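Local coordinates for protein dipicolinate synthase subunit A (Bacillus halodurans, PDB 3D4O) that probably forms part of the dipicolinate synthase that makes dipicolinic acid in sporulating bacilli, probably with a nicotinamide dinucleotide cofactor, at residues I21-G35 against F43-D55. Numbering follows the deposited sequence.
Sequences IRKLSTFDAKISLVG and FIGVTKMRIDEVD
Parallel pairing at the edge of the N-terminal Rossmann-type sheet joins strand 30-34 to strand 46-49, the outermost strand on this side within the chain. The axes approach to 4.6 Å and their directions differ by 27°. Four backbone bonds establish the pairing: I31 N to G45 O, T47 N to I31 O, L33 N to T47 O (2.8 Å) and M49 N to L33 O. Thus I31 and L33 each give and accept one bond across the pair, while the backbone of S32 bonds to V8 and I10 of strand 7-11 on its far side.

On the helix-covered face, V46 spreads its two methyls over different neighbours: CG1, anti to the backbone N, meets L33 CD2 at 3.6 Å, and CG2 meets I31 CD1 at 3.7 Å. The same CG2 touches I21 CG2, which also lies over one face of the F43 ring, 4.0 Å from the centroid and 19° off its normal, a CH-pi contact. Near the helix end S25 OG donates to I44 O; at 2.5 Å the bond is very short and its exact length doubtful. F43 and I44 belong to the type II turn F43-V46, so the ring contact, together with this bond, links the turn to helix 15-26.

The other face carries S32 and selenomethionine M49. Bent at chi3 (68°), the M49 chain brings CE back to 3.4 Å from S32 OG, and a water links that hydroxyl to D55 N. Further along, V34 sends CG1 to I51 CB, while its CG2 lies 3.8 Å from V54 CG2, packing the strand end against the 3-10 segment 51-53 and the chain just after it. Helix 15-26, strand 30-34 and the parallel edge strand 46-49 form the outer flank of a six-stranded sheet of order 3-2-1-4-5-6, the classic Rossmann topology.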
ATOM      1  N   ILE C  21     -20.381  11.520 -14.530  1.00 35.93           N
ATOM      2  CA  ILE C  21     -20.602  12.579 -15.536  1.00 35.74           C
ATOM      3  C   ILE C  21     -20.719  11.942 -16.927  1.00 34.79           C
ATOM      4  O   ILE C  21     -21.595  12.287 -17.730  1.00 33.00           O
ATOM      5  CB  ILE C  21     -19.470  13.631 -15.568  1.00 36.54           C
ATOM      6  CG1 ILE C  21     -19.420  14.433 -14.265  1.00 37.53           C
ATOM      7  CG2 ILE C  21     -19.691  14.632 -16.717  1.00 36.60           C
ATOM      8  CD1 ILE C  21     -18.148  15.278 -14.130  1.00 38.29           C
ATOM      9  N   ARG C  22     -19.857  10.970 -17.161  1.00 33.64           N
ATOM     10  CA  ARG C  22     -19.787  10.310 -18.470  1.00 35.13           C
ATOM     11  C   ARG C  22     -21.041   9.522 -18.806  1.00 35.40           C
ATOM     12  O   ARG C  22     -21.587   9.631 -19.899  1.00 33.92           O
ATOM     13  CB  ARG C  22     -18.567   9.381 -18.566  1.00 34.56           C
ATOM     14  N   LYS C  23     -21.496   8.733 -17.849  1.00 35.46           N
ATOM     15  CA  LYS C  23     -22.637   7.872 -18.078  1.00 37.56           C
ATOM     16  C   LYS C  23     -23.896   8.686 -18.265  1.00 37.12           C
ATOM     17  O   LYS C  23     -24.670   8.440 -19.187  1.00 37.79           O
ATOM     18  CB  LYS C  23     -22.814   6.842 -16.957  1.00 39.21           C
ATOM     19  CG  LYS C  23     -23.818   5.765 -17.385  1.00 44.49           C
ATOM     20  CD  LYS C  23     -23.691   4.465 -16.609  1.00 51.16           C
ATOM     21  CE  LYS C  23     -24.504   3.360 -17.324  1.00 58.37           C
ATOM     22  NZ  LYS C  23     -24.629   2.062 -16.573  1.00 59.05           N
ATOM     23  N   LEU C  24     -24.092   9.660 -17.391  1.00 35.39           N
ATOM     24  CA  LEU C  24     -25.283  10.515 -17.476  1.00 36.24           C
ATOM     25  C   LEU C  24     -25.337  11.216 -18.832  1.00 36.26           C
ATOM     26  O   LEU C  24     -26.392  11.394 -19.432  1.00 35.86           O
ATOM     27  CB  LEU C  24     -25.353  11.528 -16.318  1.00 36.04           C
ATOM     28  CG  LEU C  24     -26.070  11.061 -15.033  1.00 39.77           C
ATOM     29  CD1 LEU C  24     -25.883   9.571 -14.728  1.00 36.00           C
ATOM     30  CD2 LEU C  24     -25.637  11.935 -13.843  1.00 32.21           C
ATOM     31  N   SER C  25     -24.170  11.591 -19.319  1.00 38.04           N
ATOM     32  CA  SER C  25     -24.056  12.261 -20.626  1.00 38.92           C
ATOM     33  C   SER C  25     -24.587  11.358 -21.736  1.00 39.62           C
ATOM     34  O   SER C  25     -25.408  11.759 -22.583  1.00 38.97           O
ATOM     35  CB  SER C  25     -22.593  12.590 -20.958  1.00 38.48           C
ATOM     36  OG  SER C  25     -22.526  13.388 -22.130  1.00 40.80           O
ATOM     37  N   THR C  26     -24.119  10.122 -21.703  1.00 38.91           N
ATOM     38  CA  THR C  26     -24.450   9.175 -22.769  1.00 39.80           C
ATOM     39  C   THR C  26     -25.921   8.853 -22.768  1.00 39.93           C
ATOM     40  O   THR C  26     -26.470   8.486 -23.793  1.00 40.23           O
ATOM     41  CB  THR C  26     -23.657   7.858 -22.692  1.00 39.64           C
ATOM     42  OG1 THR C  26     -23.961   7.214 -21.460  1.00 44.04           O
ATOM     43  CG2 THR C  26     -22.136   8.099 -22.782  1.00 37.98           C
ATOM     44  N   PHE C  27     -26.554   9.024 -21.618  1.00 39.87           N
ATOM     45  CA  PHE C  27     -27.996   8.733 -21.469  1.00 39.85           C
ATOM     46  C   PHE C  27     -28.857   9.949 -21.741  1.00 38.56           C
ATOM     47  O   PHE C  27     -30.042   9.980 -21.421  1.00 38.75           O
ATOM     48  CB  PHE C  27     -28.312   8.126 -20.109  1.00 40.21           C
ATOM     49  CG  PHE C  27     -27.975   6.671 -20.013  1.00 43.70           C
ATOM     50  CD1 PHE C  27     -26.688   6.225 -20.208  1.00 51.13           C
ATOM     51  CD2 PHE C  27     -28.929   5.755 -19.670  1.00 47.76           C
ATOM     52  CE1 PHE C  27     -26.379   4.882 -20.099  1.00 50.53           C
ATOM     53  CE2 PHE C  27     -28.620   4.418 -19.563  1.00 50.45           C
ATOM     54  CZ  PHE C  27     -27.347   3.988 -19.775  1.00 49.02           C
ATOM     55  N   ASP C  28     -28.216  10.948 -22.323  1.00 37.83           N
ATOM     56  CA  ASP C  28     -28.875  12.169 -22.797  1.00 37.13           C
ATOM     57  C   ASP C  28     -29.449  13.085 -21.718  1.00 37.50           C
ATOM     58  O   ASP C  28     -30.491  13.728 -21.924  1.00 36.14           O
ATOM     59  CB  ASP C  28     -30.009  11.815 -23.758  1.00 38.30           C
ATOM     60  CG  ASP C  28     -30.431  13.002 -24.601  1.00 39.63           C
ATOM     61  OD1 ASP C  28     -29.529  13.795 -24.973  1.00 40.77           O
ATOM     62  OD2 ASP C  28     -31.647  13.148 -24.886  1.00 44.28           O
ATOM     63  N   ALA C  29     -28.789  13.126 -20.565  1.00 37.30           N
ATOM     64  CA  ALA C  29     -29.204  14.031 -19.480  1.00 37.56           C
ATOM     65  C   ALA C  29     -28.617  15.423 -19.671  1.00 37.52           C
ATOM     66  O   ALA C  29     -27.546  15.602 -20.265  1.00 37.59           O
ATOM     67  CB  ALA C  29     -28.794  13.478 -18.111  1.00 37.86           C
ATOM     68  N   LYS C  30     -29.346  16.419 -19.190  1.00 36.74           N
ATOM     69  CA  LYS C  30     -28.819  17.793 -19.187  1.00 36.74           C
ATOM     70  C   LYS C  30     -28.067  17.946 -17.877  1.00 36.02           C
ATOM     71  O   LYS C  30     -28.616  17.678 -16.815  1.00 34.57           O
ATOM     72  CB  LYS C  30     -29.916  18.846 -19.305  1.00 36.26           C
ATOM     73  CG  LYS C  30     -29.383  20.280 -19.254  1.00 36.76           C
ATOM     74  CD  LYS C  30     -30.520  21.316 -19.367  1.00 36.62           C
ATOM     75  CE  LYS C  30     -30.009  22.749 -19.166  1.00 34.40           C
ATOM     76  NZ  LYS C  30     -31.101  23.736 -19.158  1.00 38.71           N
ATOM     77  N   ILE C  31     -26.812  18.376 -17.982  1.00 37.29           N
ATOM     78  CA  ILE C  31     -25.895  18.476 -16.826  1.00 37.89           C
ATOM     79  C   ILE C  31     -25.190  19.805 -16.604  1.00 37.95           C
ATOM     80  O   ILE C  31     -24.320  20.203 -17.372  1.00 38.87           O
ATOM     81  CB  ILE C  31     -24.755  17.429 -16.932  1.00 38.03           C
ATOM     82  CG1 ILE C  31     -25.320  16.017 -17.133  1.00 38.81           C
ATOM     83  CG2 ILE C  31     -23.860  17.505 -15.677  1.00 37.30           C
ATOM     84  CD1 ILE C  31     -24.300  14.985 -17.661  1.00 37.97           C
ATOM     85  N   SER C  32     -25.571  20.465 -15.518  1.00 37.52           N
ATOM     86  CA  SER C  32     -24.904  21.690 -15.063  1.00 35.75           C
ATOM     87  C   SER C  32     -23.802  21.240 -14.133  1.00 34.97           C
ATOM     88  O   SER C  32     -24.056  20.556 -13.138  1.00 35.65           O
ATOM     89  CB  SER C  32     -25.871  22.623 -14.348  1.00 36.61           C
ATOM     90  OG  SER C  32     -26.816  23.153 -15.250  1.00 32.57           O
ATOM     91  N   LEU C  33     -22.570  21.598 -14.469  1.00 34.57           N
ATOM     92  CA  LEU C  33     -21.385  21.074 -13.746  1.00 35.97           C
ATOM     93  C   LEU C  33     -20.596  22.120 -12.969  1.00 36.19           C
ATOM     94  O   LEU C  33     -19.888  22.959 -13.533  1.00 36.02           O
ATOM     95  CB  LEU C  33     -20.469  20.342 -14.738  1.00 35.14           C
ATOM     96  CG  LEU C  33     -19.340  19.478 -14.203  1.00 37.30           C
ATOM     97  CD1 LEU C  33     -19.906  18.303 -13.373  1.00 32.62           C
ATOM     98  CD2 LEU C  33     -18.449  18.986 -15.400  1.00 34.51           C
ATOM     99  N   VAL C  34     -20.698  22.015 -11.649  1.00 35.98           N
ATOM    100  CA  VAL C  34     -20.058  22.981 -10.743  1.00 36.03           C
ATOM    101  C   VAL C  34     -18.865  22.381 -10.021  1.00 36.14           C
ATOM    102  O   VAL C  34     -18.939  21.280  -9.454  1.00 36.67           O
ATOM    103  CB  VAL C  34     -21.080  23.535  -9.700  1.00 35.25           C
ATOM    104  CG1 VAL C  34     -20.463  24.630  -8.854  1.00 34.37           C
ATOM    105  CG2 VAL C  34     -22.329  24.029 -10.378  1.00 33.86           C
ATOM    106  N   GLY C  35     -17.748  23.103 -10.094  1.00 35.83           N
ATOM    107  CA  GLY C  35     -16.514  22.718  -9.394  1.00 36.30           C
ATOM    108  C   GLY C  35     -15.503  21.965 -10.224  1.00 36.74           C
ATOM    109  O   GLY C  35     -14.521  21.421  -9.702  1.00 37.07           O
ATOM    110  N   PHE C  43     -18.082  17.224 -22.432  1.00 49.93           N
ATOM    111  CA  PHE C  43     -19.055  16.134 -22.576  1.00 47.33           C
ATOM    112  C   PHE C  43     -20.355  16.673 -23.124  1.00 44.04           C
ATOM    113  O   PHE C  43     -20.781  17.765 -22.771  1.00 41.07           O
ATOM    114  CB  PHE C  43     -19.376  15.470 -21.228  1.00 47.17           C
ATOM    115  CG  PHE C  43     -18.176  15.027 -20.466  1.00 49.36           C
ATOM    116  CD1 PHE C  43     -17.541  15.892 -19.593  1.00 51.92           C
ATOM    117  CD2 PHE C  43     -17.681  13.743 -20.609  1.00 49.27           C
ATOM    118  CE1 PHE C  43     -16.431  15.486 -18.890  1.00 51.80           C
ATOM    119  CE2 PHE C  43     -16.572  13.339 -19.920  1.00 50.17           C
ATOM    120  CZ  PHE C  43     -15.945  14.209 -19.057  1.00 50.58           C
ATOM    121  N   ILE C  44     -20.985  15.864 -23.965  1.00 42.52           N
ATOM    122  CA  ILE C  44     -22.288  16.197 -24.531  1.00 41.22           C
ATOM    123  C   ILE C  44     -23.205  16.473 -23.356  1.00 40.07           C
ATOM    124  O   ILE C  44     -23.177  15.760 -22.343  1.00 39.34           O
ATOM    125  CB  ILE C  44     -22.912  15.027 -25.365  1.00 41.99           C
ATOM    126  CG1 ILE C  44     -22.108  14.715 -26.629  1.00 40.81           C
ATOM    127  CG2 ILE C  44     -24.330  15.368 -25.794  1.00 36.97           C
ATOM    128  CD1 ILE C  44     -22.127  15.817 -27.546  1.00 44.15           C
ATOM    129  N   GLY C  45     -23.965  17.547 -23.482  1.00 39.41           N
ATOM    130  CA  GLY C  45     -24.986  17.913 -22.505  1.00 39.31           C
ATOM    131  C   GLY C  45     -24.496  18.615 -21.268  1.00 38.87           C
ATOM    132  O   GLY C  45     -25.290  19.137 -20.492  1.00 39.78           O
ATOM    133  N   VAL C  46     -23.183  18.645 -21.112  1.00 38.89           N
ATOM    134  CA  VAL C  46     -22.534  19.265 -19.936  1.00 38.57           C
ATOM    135  C   VAL C  46     -22.137  20.720 -20.134  1.00 38.85           C
ATOM    136  O   VAL C  46     -21.463  21.064 -21.096  1.00 38.02           O
ATOM    137  CB  VAL C  46     -21.250  18.495 -19.519  1.00 39.07           C
ATOM    138  CG1 VAL C  46     -20.538  19.219 -18.357  1.00 38.15           C
ATOM    139  CG2 VAL C  46     -21.578  17.071 -19.145  1.00 37.64           C
ATOM    140  N   THR C  47     -22.572  21.548 -19.186  1.00 38.76           N
ATOM    141  CA  THR C  47     -22.216  22.972 -19.130  1.00 38.63           C
ATOM    142  C   THR C  47     -21.604  23.298 -17.776  1.00 38.27           C
ATOM    143  O   THR C  47     -22.245  23.145 -16.742  1.00 35.44           O
ATOM    144  CB  THR C  47     -23.426  23.899 -19.328  1.00 38.23           C
ATOM    145  OG1 THR C  47     -24.125  23.538 -20.525  1.00 36.98           O
ATOM    146  CG2 THR C  47     -22.975  25.370 -19.422  1.00 38.28           C
ATOM    147  N   LYS C  48     -20.351  23.739 -17.808  1.00 38.67           N
ATOM    148  CA  LYS C  48     -19.637  24.115 -16.592  1.00 38.76           C
ATOM    149  C   LYS C  48     -20.035  25.492 -16.142  1.00 38.83           C
ATOM    150  O   LYS C  48     -20.213  26.424 -16.941  1.00 39.17           O
ATOM    151  CB  LYS C  48     -18.128  24.111 -16.800  1.00 39.76           C
ATOM    152  CG  LYS C  48     -17.501  22.783 -17.078  1.00 44.23           C
ATOM    153  CD  LYS C  48     -16.014  22.997 -17.247  1.00 48.74           C
ATOM    154  CE  LYS C  48     -15.261  21.740 -17.577  1.00 52.04           C
ATOM    155  NZ  LYS C  48     -13.853  22.134 -17.831  1.00 54.57           N
HETATM  156  N   MSE C  49     -20.172  25.632 -14.838  1.00 38.10           N
HETATM  157  CA  MSE C  49     -20.574  26.914 -14.289  1.00 37.54           C
HETATM  158  C   MSE C  49     -20.296  27.054 -12.812  1.00 38.62           C
HETATM  159  O   MSE C  49     -19.924  26.096 -12.128  1.00 38.83           O
HETATM  160  CB  MSE C  49     -22.076  27.124 -14.531  1.00 37.25           C
HETATM  161  CG  MSE C  49     -23.015  26.188 -13.745  1.00 31.62           C
HETATM  162 SE   MSE C  49     -24.842  26.344 -14.440  0.75 33.44          SE
HETATM  163  CE  MSE C  49     -24.564  25.531 -16.189  1.00 37.33           C
ATOM    164  N   ARG C  50     -20.484  28.287 -12.360  1.00 39.08           N
ATOM    165  CA  ARG C  50     -20.354  28.656 -10.946  1.00 40.01           C
ATOM    166  C   ARG C  50     -21.697  28.374 -10.297  1.00 39.17           C
ATOM    167  O   ARG C  50     -22.746  28.445 -10.942  1.00 37.42           O
ATOM    168  CB  ARG C  50     -19.984  30.145 -10.747  1.00 41.16           C
ATOM    169  CG  ARG C  50     -18.632  30.562 -11.319  1.00 43.79           C
ATOM    170  CD  ARG C  50     -18.290  32.012 -10.978  1.00 46.37           C
ATOM    171  NE  ARG C  50     -19.392  32.925 -11.279  1.00 50.72           N
ATOM    172  CZ  ARG C  50     -19.701  33.346 -12.499  1.00 53.41           C
ATOM    173  NH1 ARG C  50     -19.006  32.929 -13.550  1.00 56.06           N
ATOM    174  NH2 ARG C  50     -20.721  34.170 -12.671  1.00 55.35           N
ATOM    175  N   ILE C  51     -21.650  28.089  -9.003  1.00 39.23           N
ATOM    176  CA  ILE C  51     -22.849  27.692  -8.256  1.00 39.08           C
ATOM    177  C   ILE C  51     -23.898  28.788  -8.326  1.00 39.31           C
ATOM    178  O   ILE C  51     -25.100  28.525  -8.323  1.00 38.63           O
ATOM    179  CB  ILE C  51     -22.528  27.275  -6.779  1.00 39.35           C
ATOM    180  CG1 ILE C  51     -23.563  26.246  -6.310  1.00 41.33           C
ATOM    181  CG2 ILE C  51     -22.409  28.493  -5.878  1.00 37.80           C
ATOM    182  CD1 ILE C  51     -23.271  25.608  -4.953  1.00 42.96           C
ATOM    183  N   ASP C  52     -23.414  30.016  -8.448  1.00 40.16           N
ATOM    184  CA  ASP C  52     -24.282  31.210  -8.505  1.00 40.80           C
ATOM    185  C   ASP C  52     -24.923  31.382  -9.880  1.00 40.74           C
ATOM    186  O   ASP C  52     -25.707  32.298 -10.079  1.00 39.90           O
ATOM    187  CB  ASP C  52     -23.518  32.491  -8.101  1.00 40.78           C
ATOM    188  CG  ASP C  52     -22.411  32.866  -9.078  1.00 42.52           C
ATOM    189  OD1 ASP C  52     -21.246  32.514  -8.802  1.00 50.66           O
ATOM    190  OD2 ASP C  52     -22.695  33.472 -10.134  1.00 46.70           O
ATOM    191  N   GLU C  53     -24.586  30.502 -10.818  1.00 40.15           N
ATOM    192  CA  GLU C  53     -25.136  30.597 -12.195  1.00 40.68           C
ATOM    193  C   GLU C  53     -26.156  29.494 -12.464  1.00 40.27           C
ATOM    194  O   GLU C  53     -26.750  29.425 -13.536  1.00 40.31           O
ATOM    195  CB  GLU C  53     -24.022  30.478 -13.249  1.00 41.47           C
ATOM    196  CG  GLU C  53     -22.861  31.455 -13.104  1.00 42.63           C
ATOM    197  CD  GLU C  53     -21.843  31.333 -14.250  1.00 44.35           C
ATOM    198  OE1 GLU C  53     -22.039  31.983 -15.294  1.00 47.36           O
ATOM    199  OE2 GLU C  53     -20.820  30.636 -14.095  1.00 40.06           O
ATOM    200  N   VAL C  54     -26.340  28.632 -11.474  1.00 39.83           N
ATOM    201  CA  VAL C  54     -27.243  27.468 -11.593  1.00 39.17           C
ATOM    202  C   VAL C  54     -28.692  27.922 -11.715  1.00 38.69           C
ATOM    203  O   VAL C  54     -29.112  28.887 -11.085  1.00 37.78           O
ATOM    204  CB  VAL C  54     -27.027  26.447 -10.425  1.00 39.22           C
ATOM    205  CG1 VAL C  54     -27.985  25.263 -10.515  1.00 39.33           C
ATOM    206  CG2 VAL C  54     -25.587  25.927 -10.428  1.00 39.32           C
ATOM    207  N   ASP C  55     -29.418  27.241 -12.592  1.00 39.00           N
ATOM    208  CA  ASP C  55     -30.844  27.518 -12.875  1.00 39.24           C
ATOM    209  C   ASP C  55     -31.671  26.556 -12.048  1.00 39.03           C
ATOM    210  O   ASP C  55     -32.251  25.587 -12.561  1.00 39.24           O
ATOM    211  CB  ASP C  55     -31.122  27.331 -14.372  1.00 39.46           C
ATOM    212  CG  ASP C  55     -32.586  27.520 -14.736  1.00 43.49           C
ATOM    213  OD1 ASP C  55     -33.317  28.255 -14.037  1.00 45.56           O
ATOM    214  OD2 ASP C  55     -33.006  26.925 -15.748  1.00 50.71           O
TER
HETATM  215  O   HOH W   1     -28.239  25.678 -14.588  1.00 43.08           O